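Local coordinates for outer membrane lipoprotein carrier protein LolA (Thermus thermophilus, PDB 2YZY) that probably carries lipoproteins across the periplasm to the outer membrane, at residues M146-L151 with L158-L163; V115-E120 with W131-R136. One frame throughout, in Å; residues are numbered along the deposited sequence.

Contact 1. Residues M146-L151 with L158-L163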
ATOM      1  N   MET A 146     -11.674   4.897  -9.145  1.00 19.77           N
ATOM      2  CA  MET A 146     -10.685   3.864  -8.893  1.00 19.55           C
ATOM      3  C   MET A 146     -11.277   2.467  -8.946  1.00 18.57           C
ATOM      4  O   MET A 146     -12.488   2.274  -8.806  1.00 16.28           O
ATOM      5  CB  MET A 146     -10.030   4.075  -7.527  1.00 22.67           C
ATOM      6  CG  MET A 146     -10.923   3.726  -6.348  1.00 25.18           C
ATOM      7  SD  MET A 146     -10.072   3.858  -4.761  1.00 30.39           S
ATOM      8  CE  MET A 146      -9.148   2.339  -4.733  1.00 26.16           C
ATOM      9  N   GLU A 147     -10.397   1.500  -9.166  1.00 15.21           N
ATOM     10  CA  GLU A 147     -10.765   0.095  -9.204  1.00 14.33           C
ATOM     11  C   GLU A 147      -9.913  -0.558  -8.126  1.00 13.22           C
ATOM     12  O   GLU A 147      -8.715  -0.289  -8.032  1.00 13.91           O
ATOM     13  CB  GLU A 147     -10.427  -0.522 -10.566  1.00 13.57           C
ATOM     14  CG  GLU A 147     -11.140   0.130 -11.744  1.00 14.22           C
ATOM     15  CD  GLU A 147     -10.682  -0.411 -13.087  1.00 15.49           C
ATOM     16  OE1 GLU A 147      -9.723  -1.212 -13.125  1.00 13.86           O
ATOM     17  OE2 GLU A 147     -11.280  -0.027 -14.114  1.00 14.19           O
ATOM     18  N   LEU A 148     -10.535  -1.393  -7.302  1.00 12.82           N
ATOM     19  CA  LEU A 148      -9.825  -2.106  -6.248  1.00 12.67           C
ATOM     20  C   LEU A 148     -10.160  -3.582  -6.412  1.00 11.74           C
ATOM     21  O   LEU A 148     -11.326  -3.966  -6.373  1.00 13.59           O
ATOM     22  CB  LEU A 148     -10.270  -1.623  -4.861  1.00 12.57           C
ATOM     23  CG  LEU A 148      -9.681  -2.382  -3.661  1.00 12.08           C
ATOM     24  CD1 LEU A 148      -8.157  -2.332  -3.708  1.00 12.06           C
ATOM     25  CD2 LEU A 148     -10.186  -1.772  -2.360  1.00 15.00           C
ATOM     26  N   TYR A 149      -9.133  -4.400  -6.610  1.00  9.95           N
ATOM     27  CA  TYR A 149      -9.314  -5.836  -6.798  1.00  9.72           C
ATOM     28  C   TYR A 149      -8.918  -6.596  -5.543  1.00 11.26           C
ATOM     29  O   TYR A 149      -7.807  -6.431  -5.028  1.00 11.98           O
ATOM     30  CB  TYR A 149      -8.482  -6.296  -7.996  1.00 10.12           C
ATOM     31  CG  TYR A 149      -8.916  -5.648  -9.290  1.00  9.67           C
ATOM     32  CD1 TYR A 149      -9.897  -6.231 -10.090  1.00 10.79           C
ATOM     33  CD2 TYR A 149      -8.377  -4.428  -9.696  1.00  9.76           C
ATOM     34  CE1 TYR A 149     -10.331  -5.615 -11.265  1.00 11.19           C
ATOM     35  CE2 TYR A 149      -8.803  -3.804 -10.866  1.00 11.50           C
ATOM     36  CZ  TYR A 149      -9.781  -4.405 -11.645  1.00 10.28           C
ATOM     37  OH  TYR A 149     -10.208  -3.795 -12.802  1.00 12.83           O
ATOM     38  N   ILE A 150      -9.839  -7.426  -5.058  1.00 11.16           N
ATOM     39  CA  ILE A 150      -9.635  -8.210  -3.843  1.00 12.63           C
ATOM     40  C   ILE A 150      -9.725  -9.710  -4.114  1.00 11.46           C
ATOM     41  O   ILE A 150     -10.732 -10.195  -4.637  1.00 13.76           O
ATOM     42  CB  ILE A 150     -10.705  -7.856  -2.779  1.00 12.27           C
ATOM     43  CG1 ILE A 150     -10.707  -6.346  -2.510  1.00 13.27           C
ATOM     44  CG2 ILE A 150     -10.461  -8.658  -1.501  1.00 13.47           C
ATOM     45  CD1 ILE A 150      -9.392  -5.798  -1.961  1.00 13.64           C
ATOM     46  N   LEU A 151      -8.672 -10.442  -3.754  1.00 11.81           N
ATOM     47  CA  LEU A 151      -8.646 -11.891  -3.937  1.00 12.33           C
ATOM     48  C   LEU A 151      -9.775 -12.488  -3.090  1.00 14.57           C
ATOM     49  O   LEU A 151      -9.922 -12.147  -1.920  1.00 14.35           O
ATOM     50  CB  LEU A 151      -7.292 -12.454  -3.483  1.00 14.14           C
ATOM     51  CG  LEU A 151      -7.065 -13.963  -3.634  1.00 14.92           C
ATOM     52  CD1 LEU A 151      -7.110 -14.350  -5.100  1.00 17.14           C
ATOM     53  CD2 LEU A 151      -5.713 -14.339  -3.039  1.00 15.81           C
ATOM     54  N   LEU A 158      -5.151  -6.953  -4.417  1.00  9.85           N
ATOM     55  CA  LEU A 158      -4.262  -7.433  -5.460  1.00  8.35           C
ATOM     56  C   LEU A 158      -3.873  -6.322  -6.418  1.00  7.77           C
ATOM     57  O   LEU A 158      -2.802  -6.369  -7.027  1.00  9.40           O
ATOM     58  CB  LEU A 158      -4.928  -8.547  -6.272  1.00 11.53           C
ATOM     59  CG  LEU A 158      -5.200  -9.885  -5.593  1.00 11.62           C
ATOM     60  CD1 LEU A 158      -5.939 -10.801  -6.561  1.00 14.08           C
ATOM     61  CD2 LEU A 158      -3.883 -10.510  -5.162  1.00 13.53           C
ATOM     62  N   ARG A 159      -4.735  -5.317  -6.546  1.00  9.40           N
ATOM     63  CA  ARG A 159      -4.475  -4.249  -7.501  1.00  9.75           C
ATOM     64  C   ARG A 159      -5.308  -2.996  -7.246  1.00 10.44           C
ATOM     65  O   ARG A 159      -6.481  -3.083  -6.880  1.00 11.22           O
ATOM     66  CB  ARG A 159      -4.769  -4.786  -8.908  1.00 10.10           C
ATOM     67  CG  ARG A 159      -4.396  -3.883 -10.065  1.00  8.05           C
ATOM     68  CD  ARG A 159      -4.833  -4.536 -11.366  1.00  8.14           C
ATOM     69  NE  ARG A 159      -4.347  -3.833 -12.548  1.00  9.11           N
ATOM     70  CZ  ARG A 159      -4.658  -4.185 -13.791  1.00 10.82           C
ATOM     71  NH1 ARG A 159      -5.450  -5.228 -14.004  1.00 13.26           N
ATOM     72  NH2 ARG A 159      -4.176  -3.498 -14.819  1.00 12.03           N
ATOM     73  N   PHE A 160      -4.685  -1.837  -7.439  1.00 10.28           N
ATOM     74  CA  PHE A 160      -5.345  -0.544  -7.267  1.00 11.02           C
ATOM     75  C   PHE A 160      -5.162   0.217  -8.575  1.00 10.43           C
ATOM     76  O   PHE A 160      -4.038   0.363  -9.056  1.00 11.02           O
ATOM     77  CB  PHE A 160      -4.686   0.271  -6.145  1.00 11.37           C
ATOM     78  CG  PHE A 160      -4.717  -0.393  -4.795  1.00 14.61           C
ATOM     79  CD1 PHE A 160      -5.581   0.062  -3.804  1.00 14.80           C
ATOM     80  CD2 PHE A 160      -3.852  -1.442  -4.501  1.00 15.56           C
ATOM     81  CE1 PHE A 160      -5.579  -0.517  -2.534  1.00 16.89           C
ATOM     82  CE2 PHE A 160      -3.843  -2.028  -3.233  1.00 17.02           C
ATOM     83  CZ  PHE A 160      -4.706  -1.564  -2.250  1.00 15.60           C
ATOM     84  N   VAL A 161      -6.258   0.706  -9.147  1.00 10.41           N
ATOM     85  CA  VAL A 161      -6.187   1.454 -10.399  1.00 11.91           C
ATOM     86  C   VAL A 161      -6.918   2.779 -10.247  1.00 12.12           C
ATOM     87  O   VAL A 161      -8.099   2.805  -9.909  1.00 13.69           O
ATOM     88  CB  VAL A 161      -6.835   0.678 -11.569  1.00 12.69           C
ATOM     89  CG1 VAL A 161      -6.624   1.441 -12.866  1.00 13.51           C
ATOM     90  CG2 VAL A 161      -6.240  -0.716 -11.677  1.00 11.43           C
ATOM     91  N   PHE A 162      -6.208   3.873 -10.498  1.00 13.61           N
ATOM     92  CA  PHE A 162      -6.779   5.213 -10.393  1.00 14.32           C
ATOM     93  C   PHE A 162      -6.954   5.797 -11.790  1.00 14.65           C
ATOM     94  O   PHE A 162      -6.020   5.797 -12.593  1.00 15.24           O
ATOM     95  CB  PHE A 162      -5.856   6.091  -9.546  1.00 16.92           C
ATOM     96  CG  PHE A 162      -5.716   5.614  -8.130  1.00 16.78           C
ATOM     97  CD1 PHE A 162      -6.634   6.000  -7.158  1.00 18.35           C
ATOM     98  CD2 PHE A 162      -4.702   4.727  -7.781  1.00 17.97           C
ATOM     99  CE1 PHE A 162      -6.549   5.505  -5.858  1.00 18.97           C
ATOM    100  CE2 PHE A 162      -4.606   4.225  -6.484  1.00 18.59           C
ATOM    101  CZ  PHE A 162      -5.534   4.616  -5.520  1.00 16.96           C
ATOM    102  N   LEU A 163      -8.155   6.296 -12.070  1.00 16.25           N
ATOM    103  CA  LEU A 163      -8.480   6.847 -13.382  1.00 18.07           C
ATOM    104  C   LEU A 163      -8.872   8.321 -13.343  1.00 19.21           C
ATOM    105  O   LEU A 163      -9.418   8.797 -12.351  1.00 19.15           O
ATOM    106  CB  LEU A 163      -9.647   6.063 -13.984  1.00 17.06           C
ATOM    107  CG  LEU A 163      -9.586   4.534 -13.937  1.00 17.48           C
ATOM    108  CD1 LEU A 163     -10.930   3.964 -14.364  1.00 17.76           C
ATOM    109  CD2 LEU A 163      -8.471   4.030 -14.831  1.00 14.95           C
TER

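Contact 2. Residues V115-E120 with W131-R136. With MPD ((4S)-2-methyl-2,4-pentanediol), chain C.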
ATOM      1  N   VAL A 115     -13.154   6.767  -0.704  1.00 45.18           N
ATOM      2  CA  VAL A 115     -13.873   6.591  -1.959  1.00 43.59           C
ATOM      3  C   VAL A 115     -15.150   5.789  -1.736  1.00 42.11           C
ATOM      4  O   VAL A 115     -15.166   4.831  -0.962  1.00 41.33           O
ATOM      5  CB  VAL A 115     -13.005   5.852  -3.001  1.00 43.87           C
ATOM      6  CG1 VAL A 115     -13.784   5.667  -4.296  1.00 44.62           C
ATOM      7  CG2 VAL A 115     -11.728   6.633  -3.259  1.00 44.33           C
ATOM      8  N   ASP A 116     -16.220   6.191  -2.413  1.00 40.96           N
ATOM      9  CA  ASP A 116     -17.497   5.500  -2.296  1.00 39.61           C
ATOM     10  C   ASP A 116     -17.425   4.222  -3.123  1.00 37.09           C
ATOM     11  O   ASP A 116     -17.971   4.148  -4.225  1.00 37.71           O
ATOM     12  CB  ASP A 116     -18.631   6.396  -2.803  1.00 41.72           C
ATOM     13  CG  ASP A 116     -19.999   5.775  -2.602  1.00 43.84           C
ATOM     14  OD1 ASP A 116     -20.268   4.714  -3.203  1.00 45.85           O
ATOM     15  OD2 ASP A 116     -20.808   6.349  -1.841  1.00 46.18           O
ATOM     16  N   LEU A 117     -16.740   3.219  -2.584  1.00 34.17           N
ATOM     17  CA  LEU A 117     -16.573   1.944  -3.270  1.00 31.08           C
ATOM     18  C   LEU A 117     -17.840   1.105  -3.316  1.00 29.63           C
ATOM     19  O   LEU A 117     -18.606   1.049  -2.353  1.00 28.29           O
ATOM     20  CB  LEU A 117     -15.454   1.135  -2.611  1.00 30.54           C
ATOM     21  CG  LEU A 117     -14.033   1.677  -2.769  1.00 30.31           C
ATOM     22  CD1 LEU A 117     -13.068   0.824  -1.960  1.00 31.02           C
ATOM     23  CD2 LEU A 117     -13.647   1.674  -4.241  1.00 30.93           C
ATOM     24  N   ARG A 118     -18.042   0.447  -4.452  1.00 27.49           N
ATOM     25  CA  ARG A 118     -19.196  -0.414  -4.671  1.00 26.48           C
ATOM     26  C   ARG A 118     -18.714  -1.681  -5.372  1.00 24.61           C
ATOM     27  O   ARG A 118     -17.793  -1.633  -6.188  1.00 23.93           O
ATOM     28  CB  ARG A 118     -20.220   0.290  -5.561  1.00 28.80           C
ATOM     29  CG  ARG A 118     -20.688   1.641  -5.048  1.00 32.66           C
ATOM     30  CD  ARG A 118     -21.586   1.503  -3.833  1.00 36.48           C
ATOM     31  NE  ARG A 118     -22.086   2.800  -3.384  1.00 40.10           N
ATOM     32  CZ  ARG A 118     -22.819   3.621  -4.132  1.00 41.29           C
ATOM     33  NH1 ARG A 118     -23.143   3.284  -5.374  1.00 42.57           N
ATOM     34  NH2 ARG A 118     -23.224   4.784  -3.640  1.00 43.06           N
ATOM     35  N   LEU A 119     -19.333  -2.811  -5.054  1.00 22.43           N
ATOM     36  CA  LEU A 119     -18.960  -4.070  -5.685  1.00 20.18           C
ATOM     37  C   LEU A 119     -19.565  -4.144  -7.081  1.00 20.78           C
ATOM     38  O   LEU A 119     -20.788  -4.106  -7.237  1.00 21.14           O
ATOM     39  CB  LEU A 119     -19.457  -5.257  -4.854  1.00 20.11           C
ATOM     40  CG  LEU A 119     -19.285  -6.635  -5.500  1.00 19.62           C
ATOM     41  CD1 LEU A 119     -17.800  -6.940  -5.686  1.00 19.32           C
ATOM     42  CD2 LEU A 119     -19.940  -7.695  -4.625  1.00 21.81           C
ATOM     43  N   GLU A 120     -18.718  -4.240  -8.101  1.00 18.42           N
ATOM     44  CA  GLU A 120     -19.224  -4.330  -9.464  1.00 17.80           C
ATOM     45  C   GLU A 120     -19.434  -5.785  -9.859  1.00 17.41           C
ATOM     46  O   GLU A 120     -20.379  -6.114 -10.577  1.00 17.61           O
ATOM     47  CB  GLU A 120     -18.265  -3.674 -10.458  1.00 17.14           C
ATOM     48  CG  GLU A 120     -18.870  -3.559 -11.848  1.00 16.35           C
ATOM     49  CD  GLU A 120     -17.889  -3.071 -12.884  1.00 15.44           C
ATOM     50  OE1 GLU A 120     -16.971  -3.839 -13.236  1.00 14.06           O
ATOM     51  OE2 GLU A 120     -18.036  -1.919 -13.343  1.00 17.31           O
ATOM     52  N   TRP A 131     -12.740 -10.033  -6.496  1.00 14.55           N
ATOM     53  CA  TRP A 131     -13.862  -9.110  -6.541  1.00 14.51           C
ATOM     54  C   TRP A 131     -13.327  -7.808  -7.115  1.00 14.69           C
ATOM     55  O   TRP A 131     -12.217  -7.390  -6.778  1.00 13.97           O
ATOM     56  CB  TRP A 131     -14.394  -8.815  -5.138  1.00 16.79           C
ATOM     57  CG  TRP A 131     -15.147  -9.925  -4.492  1.00 19.45           C
ATOM     58  CD1 TRP A 131     -16.330 -10.467  -4.906  1.00 20.40           C
ATOM     59  CD2 TRP A 131     -14.803 -10.592  -3.272  1.00 21.35           C
ATOM     60  NE1 TRP A 131     -16.748 -11.427  -4.016  1.00 22.14           N
ATOM     61  CE2 TRP A 131     -15.830 -11.525  -3.003  1.00 22.83           C
ATOM     62  CE3 TRP A 131     -13.729 -10.490  -2.377  1.00 22.53           C
ATOM     63  CZ2 TRP A 131     -15.815 -12.352  -1.874  1.00 23.94           C
ATOM     64  CZ3 TRP A 131     -13.714 -11.314  -1.253  1.00 23.79           C
ATOM     65  CH2 TRP A 131     -14.753 -12.233  -1.014  1.00 24.58           C
ATOM     66  N   LYS A 132     -14.103  -7.178  -7.989  1.00 13.64           N
ATOM     67  CA  LYS A 132     -13.707  -5.898  -8.558  1.00 13.51           C
ATOM     68  C   LYS A 132     -14.593  -4.830  -7.928  1.00 13.86           C
ATOM     69  O   LYS A 132     -15.808  -4.820  -8.140  1.00 14.14           O
ATOM     70  CB  LYS A 132     -13.897  -5.870 -10.080  1.00 11.67           C
ATOM     71  CG  LYS A 132     -13.585  -4.500 -10.701  1.00 12.59           C
ATOM     72  CD  LYS A 132     -14.000  -4.421 -12.170  1.00 11.63           C
ATOM     73  CE  LYS A 132     -13.739  -3.034 -12.747  1.00 12.29           C
ATOM     74  NZ  LYS A 132     -14.467  -2.821 -14.037  1.00 12.11           N
ATOM     75  N   LEU A 133     -13.992  -3.952  -7.133  1.00 14.07           N
ATOM     76  CA  LEU A 133     -14.738  -2.876  -6.498  1.00 16.56           C
ATOM     77  C   LEU A 133     -14.470  -1.600  -7.283  1.00 15.71           C
ATOM     78  O   LEU A 133     -13.359  -1.378  -7.763  1.00 15.43           O
ATOM     79  CB  LEU A 133     -14.292  -2.687  -5.046  1.00 15.80           C
ATOM     80  CG  LEU A 133     -14.343  -3.895  -4.105  1.00 18.36           C
ATOM     81  CD1 LEU A 133     -13.891  -3.457  -2.713  1.00 17.75           C
ATOM     82  CD2 LEU A 133     -15.750  -4.464  -4.053  1.00 20.10           C
ATOM     83  N   VAL A 134     -15.492  -0.766  -7.426  1.00 17.24           N
ATOM     84  CA  VAL A 134     -15.345   0.480  -8.159  1.00 18.86           C
ATOM     85  C   VAL A 134     -15.947   1.629  -7.363  1.00 20.13           C
ATOM     86  O   VAL A 134     -16.897   1.438  -6.608  1.00 20.36           O
ATOM     87  CB  VAL A 134     -16.024   0.394  -9.548  1.00 19.57           C
ATOM     88  CG1 VAL A 134     -15.323  -0.651 -10.398  1.00 20.25           C
ATOM     89  CG2 VAL A 134     -17.494   0.037  -9.395  1.00 20.68           C
ATOM     90  N   GLY A 135     -15.383   2.819  -7.530  1.00 23.61           N
ATOM     91  CA  GLY A 135     -15.890   3.974  -6.812  1.00 26.47           C
ATOM     92  C   GLY A 135     -15.481   5.286  -7.448  1.00 29.04           C
ATOM     93  O   GLY A 135     -14.400   5.398  -8.023  1.00 27.57           O
ATOM     94  N   ARG A 136     -16.353   6.282  -7.345  1.00 31.34           N
ATOM     95  CA  ARG A 136     -16.079   7.595  -7.912  1.00 34.98           C
ATOM     96  C   ARG A 136     -15.448   8.489  -6.852  1.00 36.65           C
ATOM     97  O   ARG A 136     -15.676   8.303  -5.657  1.00 37.52           O
ATOM     98  CB  ARG A 136     -17.378   8.227  -8.417  1.00 36.97           C
ATOM     99  CG  ARG A 136     -17.180   9.488  -9.239  1.00 40.24           C
ATOM    100  CD  ARG A 136     -18.507  10.102  -9.677  1.00 42.51           C
ATOM    101  NE  ARG A 136     -19.351   9.162 -10.415  1.00 44.60           N
ATOM    102  CZ  ARG A 136     -20.161   8.273  -9.848  1.00 45.37           C
ATOM    103  NH1 ARG A 136     -20.249   8.193  -8.527  1.00 45.82           N
ATOM    104  NH2 ARG A 136     -20.884   7.458 -10.606  1.00 46.09           N
TER
HETATM  105  C1  MPD C 502     -13.982   1.961 -15.647  1.00 16.64           C
HETATM  106  C2  MPD C 502     -14.548   1.239 -14.420  1.00 16.95           C
HETATM  107  O2  MPD C 502     -13.921  -0.039 -14.282  1.00 17.13           O
HETATM  108  CM  MPD C 502     -14.287   2.076 -13.171  1.00 17.74           C
HETATM  109  C3  MPD C 502     -16.057   1.040 -14.587  1.00 16.52           C
HETATM  110  C4  MPD C 502     -16.757   0.243 -15.692  1.00 16.43           C
HETATM  111  O4  MPD C 502     -16.529  -1.155 -15.497  1.00 13.72           O
HETATM  112  C5  MPD C 502     -18.257   0.533 -15.662  1.00 16.05           C

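Contact 1. Residues M146-L151 with L158-L163
Leu-148 and Phe-160 meet through different first torsions: CG is anti to the backbone N in Leu-148 (chi1 175°) but anti to the carbonyl carbon in Phe-160 (chi1 -60°). This sets methyl CD1 of Leu-148 over one face of the phenyl ring, 3.7 Å from the Phe-160 centroid and offset toward the rim, a CH-pi contact. Met-146 bends at chi3 (-79°), bringing its CE to the edge of the same ring, 4.3 Å from Phe-160 CD1. The sulfur SD of Met-146 stands oblique to the neighbouring Phe-162 ring, 5.1 Å from its centroid, a Met-aromatic contact.

On the other face of the strands the extended chain of Arg-159 runs alongside the ring of Tyr-149, with Arg-159 CB 3.7 Å from Tyr-149 CD2, and its guanidinium reaches on to a salt bridge with Asp-172. Tyr-149 OH donates to Glu-147 OE1 at 2.6 Å, coming from above the carboxylate plane, while CB of Val-161 packs 3.8 Å from that same Glu-147 OE1. Between the two faces, four backbone hydrogen bonds link the antiparallel strands, among them Glu-147 N to Val-161 O at 2.7 Å.

The chemistry is thus divided by face: methionine, leucine and phenylalanines on one, consistent with the greasy inner surface of a LolA-like fold, and on the other a tyrosine hydroxyl that would probably help stabilise a charged Glu-147.

Contact 2. Residues V115-E120 with W131-R136
The amine NZ of Lys-132 is gripped three times: by Glu-120 OE1 at 2.8 Å, in a salt bridge, and by both hydroxyls of an MPD molecule, with MPD O2 2.8 Å and MPD O4 3.0 Å from Lys-132 NZ. It meets the glutamate on the syn side, 26° out of the carboxylate plane. The diol closes the circuit, since MPD O4 donates to Glu-120 OE2 at 2.7 Å, and it also bonds to Glu-147 on the next strand. Both side chains start with CG anti to the backbone N (chi1 176° in Lys-132, -171° in Glu-120) and run side by side in the same direction, which brings amine and carboxylate together. A methionine in place of Lys-132 would probably leave the Glu-120 carboxylate without its positive mate and the diol with a weaker hold. MPD probably comes from the crystallisation liquor.

Along the backbone, Arg-118 and Val-134 bond to each other both ways, with Val-134 N 2.8 Å from Arg-118 O. Beneath the polar cluster, on the opposite face, Leu-119 CD1 packs 3.6 Å from Leu-133 CD2, and helix 7-18 lies against both leucines through Ile-11. At the far end, Gly-135 lets Val-115 CG1 come down on its backbone, 3.6 Å from Gly-135 C. There Asp-116 centres an inverse gamma turn and pairs with Arg-118, OD1 to NE. This is an antiparallel beta hairpin at the margin of a LolA-like fold, with a charged outer face and leucines turned to the helix.

In the fold
Contacts 1 and 2 are successive antiparallel hairpins, and their adjoining strands, 128-136 and 145-151, lie side by side: Leu-133 N bonds to Leu-148 O and Trp-131 N to Ile-150 O. Contact 1 is partly buried, its centre about 11 Å from the centre of the chain, and has strands beyond both its members. Contact 2 is a surface contact, its centre about 17 Å from the centre of the chain, and includes an edge strand, 116-125. Contact 1 adds aromatic and sulfur packing on its apolar face, whereas contact 2 combines leucine packing on one face with salt bridges on the exposed side. They also share their faces, with Met-146 packing on Val-115, and Tyr-149 on Lys-132.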